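Local coordinates for 3-chlorocatechol 1,2-dioxygenase (Rhodococcus opacus, PDB 2BOY), which probably cleaves the aromatic ring of 3-chlorocatechol and related catechols between their two hydroxyl-bearing carbons, using a ferric iron, at residues 100-105 with 158-163; 124-129 with 143-148. One frame throughout, in Å; residues are numbered along the deposited sequence.

Overall arrangement
Both contacts join antiparallel strands of the same mixed sheet, and their centres lie about 11 Å apart. Contact 2 is nested within the chain loop that contact 1 closes. Gln-126 ties them together. Its OE1 is 2.7 Å from Thr-161 OG1 and its NE2 is 3.0 Å from Ile-162 O, both as hydrogen bonds. Met-124 CE also packs on Leu-159 CD2 at 3.7 Å. Contact 2 is the one beside the active site: the side chain of Trp-125 is about 5 Å from the ferric iron and from the bound benzhydroxamic acid. Contact 1 lies farther out. The side chain of Thr-161 is about 13 Å from the bound Fe (III) ion.

Contact 1: residues 100-105 with 158-163; sequences GDTLIF and TLRTIV
Leu-103 faces Thr-161, and Phe-105 faces Leu-159, as hydrogen-bonded pairs of two antiparallel strands. Both strands belong to the beta-rich core of the intradiol dioxygenase fold, where strand 102-110 also pairs with strand 241-250. Each pair is joined by two backbone hydrogen bonds. Leu-103 N donates to Thr-161 O at 2.9 Å but sits above the carbonyl plane, 48° out of it. The same oxygen takes a second hydrogen bond from a water, which also accepts from Arg-160 NE at 3.1 Å. Past the strand end, Val-163 N donates to Asp-101 O at 2.9 Å.

Apolar contacts line both faces. On the buried face, the Leu-103 and Thr-161 side chains lie side by side, CD2 to CG2 at 4.0 Å. Leu-103 CB also rests on Val-163 CG2. On the other face, Ile-104 CG1 is anti to the carbonyl carbon (chi1 -53°), and the chain turns at chi2 (-58°). This brings CD1 against Arg-160 CG at 3.8 Å, while Ile-104 CG2 meets Thr-158 CG2. Ile-162 places CG2 3.9 Å from Gly-100 CA and CG1 by Asp-101 O. With alanine in place of Ile-162, CG1, CG2 and CD1 are gone, which would probably open a gap beside Gly-100 and strip Asp-101 O of part of its apolar cover. A second water bridges the two segments beyond their paired strands, accepting from Asp-101 N and donating to Val-163 O at 2.7 Å.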
loop_
_atom_site.group_PDB
_atom_site.type_symbol
_atom_site.label_atom_id
_atom_site.label_comp_id
_atom_site.label_asym_id
_atom_site.label_seq_id
_atom_site.Cartn_x
_atom_site.Cartn_y
_atom_site.Cartn_z
ATOM N N GLY A 100 36.588 11.392 -0.599
ATOM C CA GLY A 100 35.693 12.520 -0.376
ATOM C C GLY A 100 36.376 13.705 0.291
ATOM O O GLY A 100 37.511 13.610 0.728
ATOM N N ASP A 101 35.690 14.838 0.323
ATOM C CA ASP A 101 36.185 16.063 0.905
ATOM C C ASP A 101 36.007 15.992 2.425
ATOM O O ASP A 101 34.932 15.613 2.883
ATOM C CB ASP A 101 35.374 17.250 0.359
ATOM C CG ASP A 101 35.478 17.393 -1.171
ATOM O OD1 ASP A 101 36.576 17.171 -1.704
ATOM O OD2 ASP A 101 34.518 17.711 -1.892
ATOM N N THR A 102 37.046 16.345 3.180
ATOM C CA THR A 102 36.998 16.372 4.652
ATOM C C THR A 102 36.056 17.456 5.112
ATOM O O THR A 102 36.065 18.566 4.574
ATOM C CB THR A 102 38.406 16.629 5.231
ATOM O OG1 THR A 102 39.215 15.471 4.991
ATOM C CG2 THR A 102 38.345 16.689 6.763
ATOM N N LEU A 103 35.227 17.124 6.101
ATOM C CA LEU A 103 34.291 18.068 6.657
ATOM C C LEU A 103 34.546 18.165 8.151
ATOM O O LEU A 103 34.559 17.117 8.841
ATOM C CB LEU A 103 32.830 17.592 6.437
ATOM C CG LEU A 103 31.780 18.509 7.097
ATOM C CD1 LEU A 103 31.808 19.938 6.506
ATOM C CD2 LEU A 103 30.351 17.890 7.019
ATOM N N ILE A 104 34.701 19.386 8.655
ATOM C CA ILE A 104 34.798 19.605 10.110
ATOM C C ILE A 104 33.509 20.248 10.533
ATOM O O ILE A 104 33.155 21.361 10.071
ATOM C CB ILE A 104 36.022 20.459 10.511
ATOM C CG1 ILE A 104 37.321 19.862 9.917
ATOM C CG2 ILE A 104 36.085 20.635 12.019
ATOM C CD1 ILE A 104 37.625 18.402 10.310
ATOM N N PHE A 105 32.797 19.547 11.417
ATOM C CA PHE A 105 31.458 19.989 11.835
ATOM C C PHE A 105 31.522 20.455 13.295
ATOM O O PHE A 105 31.936 19.686 14.167
ATOM C CB PHE A 105 30.427 18.861 11.623
ATOM C CG PHE A 105 29.014 19.244 12.014
ATOM C CD1 PHE A 105 28.667 19.392 13.357
ATOM C CD2 PHE A 105 28.037 19.449 11.036
ATOM C CE1 PHE A 105 27.359 19.765 13.755
ATOM C CE2 PHE A 105 26.705 19.788 11.400
ATOM C CZ PHE A 105 26.388 19.974 12.786
ATOM N N THR A 158 33.197 18.910 18.244
ATOM C CA THR A 158 33.765 19.079 16.919
ATOM C C THR A 158 33.815 17.689 16.367
ATOM O O THR A 158 34.278 16.765 17.063
ATOM C CB THR A 158 35.206 19.642 17.045
ATOM O OG1 THR A 158 35.147 21.008 17.507
ATOM C CG2 THR A 158 35.874 19.747 15.677
ATOM N N LEU A 159 33.350 17.521 15.131
ATOM C CA LEU A 159 33.272 16.182 14.532
ATOM C C LEU A 159 33.947 16.206 13.166
ATOM O O LEU A 159 33.636 17.082 12.341
ATOM C CB LEU A 159 31.797 15.742 14.421
ATOM C CG LEU A 159 31.491 14.388 13.716
ATOM C CD1 LEU A 159 32.112 13.244 14.487
ATOM C CD2 LEU A 159 29.989 14.179 13.562
ATOM N N ARG A 160 34.868 15.258 12.935
ATOM C CA ARG A 160 35.476 15.119 11.619
ATOM C C ARG A 160 34.811 13.999 10.800
ATOM O O ARG A 160 34.653 12.865 11.260
ATOM C CB ARG A 160 36.982 14.843 11.729
ATOM C CG ARG A 160 37.650 14.576 10.394
ATOM C CD ARG A 160 39.191 14.501 10.429
ATOM N NE ARG A 160 39.658 13.378 9.597
ATOM C CZ ARG A 160 40.415 12.362 10.043
ATOM N NH1 ARG A 160 40.828 12.336 11.307
ATOM N NH2 ARG A 160 40.781 11.370 9.225
ATOM N N THR A 161 34.455 14.316 9.571
ATOM C CA THR A 161 33.876 13.328 8.703
ATOM C C THR A 161 34.217 13.706 7.265
ATOM O O THR A 161 35.207 14.417 7.029
ATOM C CB THR A 161 32.366 13.195 9.022
ATOM O OG1 THR A 161 31.806 12.177 8.236
ATOM C CG2 THR A 161 31.568 14.479 8.695
ATOM N N ILE A 162 33.464 13.169 6.319
ATOM C CA ILE A 162 33.621 13.487 4.913
ATOM C C ILE A 162 32.267 13.999 4.451
ATOM O O ILE A 162 31.263 13.653 5.063
ATOM C CB ILE A 162 34.141 12.204 4.192
ATOM C CG1 ILE A 162 35.680 12.270 4.165
ATOM C CG2 ILE A 162 33.568 12.030 2.809
ATOM C CD1 ILE A 162 36.366 10.906 4.185
ATOM N N VAL A 163 32.231 14.890 3.461
ATOM C CA VAL A 163 30.943 15.348 2.902
ATOM C C VAL A 163 30.240 14.187 2.221
ATOM O O VAL A 163 30.807 13.593 1.291
ATOM C CB VAL A 163 31.122 16.546 1.920
ATOM C CG1 VAL A 163 29.772 17.050 1.429
ATOM C CG2 VAL A 163 31.879 17.688 2.607
HETATM O O HOH W 1 32.789 14.328 -0.329
HETATM O O HOH W 2 37.890 13.297 7.015
#

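Contact 2: residues 124-129 with 143-148; sequences MWQADA and YLFRGK
Beside the ferric iron site, Trp-125 and Arg-146 form a non-hydrogen-bonded pair of two antiparallel strands, 121-125 and 146-150. With CG between the backbone N and the carbonyl carbon (chi1 66°), the indole puts its CD1 by Arg-146 NH1. The Arg-146 chain is extended from CG to NE and carries its guanidinium to the indole. Arg-146 NH1 comes 3.5 Å from Trp-125 CD1, and the two planes are 14° apart. The approach is oblique. Arg-146 NE is hydrogen-bonded to Ser-134 OG and its NH1 to Tyr-78 O, which should fix the rotation of the group. The indole also stacks on His-193, an iron ligand, so Trp-125 is a second-shell neighbour of the metal.

One residue along the two strands, Met-124 and Gly-147 exchange two backbone hydrogen bonds. Met-124 N donates to Gly-147 O at 2.8 Å, and Gly-147 N to Met-124 O at 3.0 Å. The strand 146-150 is entered through a type II beta turn from Tyr-143 to Arg-146. Phe-145, at the third position of this turn, has a positive phi. Its carbonyl O accepts a bent hydrogen bond from Gln-126 N at 3.2 Å.

The Phe-145 ring packs among Gln-126, Ala-127 and Asp-128. Gln-126 CD meets Phe-145 CD2 at 3.5 Å, with amide and ring 26° apart. Asp-128 CB touches Phe-145 CE1, also at 3.5 Å, and Ala-127 O lies over one face. The buried Gln-126 amide is satisfied: NE2 donates to Ala-127 O at 3.1 Å and to Ile-162 O, and OE1 is hydrogen-bonded to Thr-161 OG1. A water donates to both Gln-126 O, at 2.8 Å, and Leu-144 O.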
loop_
_atom_site.group_PDB
_atom_site.type_symbol
_atom_site.label_atom_id
_atom_site.label_comp_id
_atom_site.label_asym_id
_atom_site.label_seq_id
_atom_site.Cartn_x
_atom_site.Cartn_y
_atom_site.Cartn_z
ATOM N N MET A 124 24.739 9.991 15.010
ATOM C CA MET A 124 24.784 10.575 13.648
ATOM C C MET A 124 25.063 9.488 12.638
ATOM O O MET A 124 25.831 8.589 12.932
ATOM C CB MET A 124 25.851 11.661 13.585
ATOM C CG MET A 124 25.713 12.658 12.408
ATOM S SD MET A 124 26.365 12.069 10.775
ATOM C CE MET A 124 28.019 12.789 10.739
ATOM N N TRP A 125 24.342 9.498 11.514
ATOM C CA TRP A 125 24.644 8.564 10.430
ATOM C C TRP A 125 24.532 9.292 9.122
ATOM O O TRP A 125 23.779 10.264 8.994
ATOM C CB TRP A 125 23.766 7.278 10.469
ATOM C CG TRP A 125 22.276 7.438 10.236
ATOM C CD1 TRP A 125 21.580 7.016 9.144
ATOM C CD2 TRP A 125 21.288 7.966 11.159
ATOM N NE1 TRP A 125 20.234 7.260 9.304
ATOM C CE2 TRP A 125 20.021 7.875 10.512
ATOM C CE3 TRP A 125 21.357 8.544 12.447
ATOM C CZ2 TRP A 125 18.814 8.341 11.101
ATOM C CZ3 TRP A 125 20.164 9.011 13.044
ATOM C CH2 TRP A 125 18.907 8.917 12.360
ATOM N N GLN A 126 25.276 8.811 8.132
ATOM C CA GLN A 126 25.329 9.475 6.850
ATOM C C GLN A 126 25.810 8.431 5.864
ATOM O O GLN A 126 26.376 7.407 6.258
ATOM C CB GLN A 126 26.324 10.660 6.882
ATOM C CG GLN A 126 27.819 10.195 7.068
ATOM C CD GLN A 126 28.798 11.317 6.884
ATOM O OE1 GLN A 126 29.151 12.008 7.837
ATOM N NE2 GLN A 126 29.275 11.489 5.647
ATOM N N ALA A 127 25.627 8.749 4.591
ATOM C CA ALA A 127 26.154 7.957 3.496
ATOM C C ALA A 127 27.606 8.327 3.249
ATOM O O ALA A 127 28.072 9.371 3.681
ATOM C CB ALA A 127 25.324 8.218 2.232
ATOM N N ASP A 128 28.321 7.465 2.512
ATOM C CA ASP A 128 29.695 7.755 2.185
ATOM C C ASP A 128 29.755 8.621 0.924
ATOM O O ASP A 128 28.724 9.082 0.424
ATOM C CB ASP A 128 30.519 6.433 2.042
ATOM C CG ASP A 128 30.192 5.656 0.769
ATOM O OD1 ASP A 128 29.342 6.069 -0.059
ATOM O OD2 ASP A 128 30.741 4.570 0.528
ATOM N N ALA A 129 30.977 8.872 0.421
ATOM C CA ALA A 129 31.150 9.742 -0.739
ATOM C C ALA A 129 30.610 9.135 -2.041
ATOM O O ALA A 129 30.515 9.846 -3.063
ATOM C CB ALA A 129 32.679 10.169 -0.918
ATOM N N TYR A 143 28.991 -0.194 10.686
ATOM C CA TYR A 143 29.073 1.119 11.331
ATOM C C TYR A 143 29.995 2.118 10.628
ATOM O O TYR A 143 30.354 3.133 11.221
ATOM C CB TYR A 143 29.401 1.043 12.833
ATOM C CG TYR A 143 28.292 0.367 13.664
ATOM C CD1 TYR A 143 27.022 0.932 13.766
ATOM C CD2 TYR A 143 28.534 -0.842 14.346
ATOM C CE1 TYR A 143 26.013 0.313 14.514
ATOM C CE2 TYR A 143 27.517 -1.470 15.127
ATOM C CZ TYR A 143 26.271 -0.894 15.178
ATOM O OH TYR A 143 25.279 -1.493 15.935
ATOM N N LEU A 144 30.332 1.877 9.364
ATOM C CA LEU A 144 31.024 2.947 8.643
ATOM C C LEU A 144 30.076 4.159 8.707
ATOM O O LEU A 144 28.871 3.990 8.445
ATOM C CB LEU A 144 31.226 2.592 7.190
ATOM C CG LEU A 144 32.289 3.429 6.478
ATOM C CD1 LEU A 144 33.685 2.910 6.993
ATOM C CD2 LEU A 144 32.127 3.283 5.004
ATOM N N PHE A 145 30.606 5.343 9.010
ATOM C CA PHE A 145 29.829 6.598 8.964
ATOM C C PHE A 145 28.591 6.556 9.869
ATOM O O PHE A 145 27.578 7.165 9.559
ATOM C CB PHE A 145 29.433 6.989 7.530
ATOM C CG PHE A 145 30.580 7.577 6.754
ATOM C CD1 PHE A 145 31.129 6.881 5.663
ATOM C CD2 PHE A 145 31.173 8.754 7.183
ATOM C CE1 PHE A 145 32.233 7.419 4.986
ATOM C CE2 PHE A 145 32.266 9.318 6.507
ATOM C CZ PHE A 145 32.792 8.633 5.403
ATOM N N ARG A 146 28.751 5.901 11.015
ATOM C CA ARG A 146 27.745 5.903 12.089
ATOM C C ARG A 146 28.476 6.056 13.411
ATOM O O ARG A 146 29.420 5.287 13.703
ATOM C CB ARG A 146 26.999 4.557 12.066
ATOM C CG ARG A 146 26.209 4.296 10.780
ATOM C CD ARG A 146 25.485 2.934 10.715
ATOM N NE ARG A 146 24.774 2.730 9.455
ATOM C CZ ARG A 146 23.532 3.149 9.179
ATOM N NH1 ARG A 146 22.806 3.859 10.081
ATOM N NH2 ARG A 146 23.003 2.854 7.992
ATOM N N GLY A 147 28.054 7.020 14.248
ATOM C CA GLY A 147 28.740 7.218 15.518
ATOM C C GLY A 147 27.915 7.968 16.546
ATOM O O GLY A 147 26.999 8.739 16.185
ATOM N N LYS A 148 28.295 7.799 17.803
ATOM C CA LYS A 148 27.680 8.531 18.903
ATOM C C LYS A 148 28.718 9.449 19.538
ATOM O O LYS A 148 29.846 9.031 19.796
ATOM C CB LYS A 148 27.172 7.568 19.963
ATOM C CG LYS A 148 26.034 6.698 19.454
ATOM C CD LYS A 148 25.697 5.664 20.463
ATOM C CE LYS A 148 24.414 4.946 20.111
ATOM N NZ LYS A 148 24.115 4.086 21.250
HETATM O O HOH W 3 26.593 4.729 6.865
#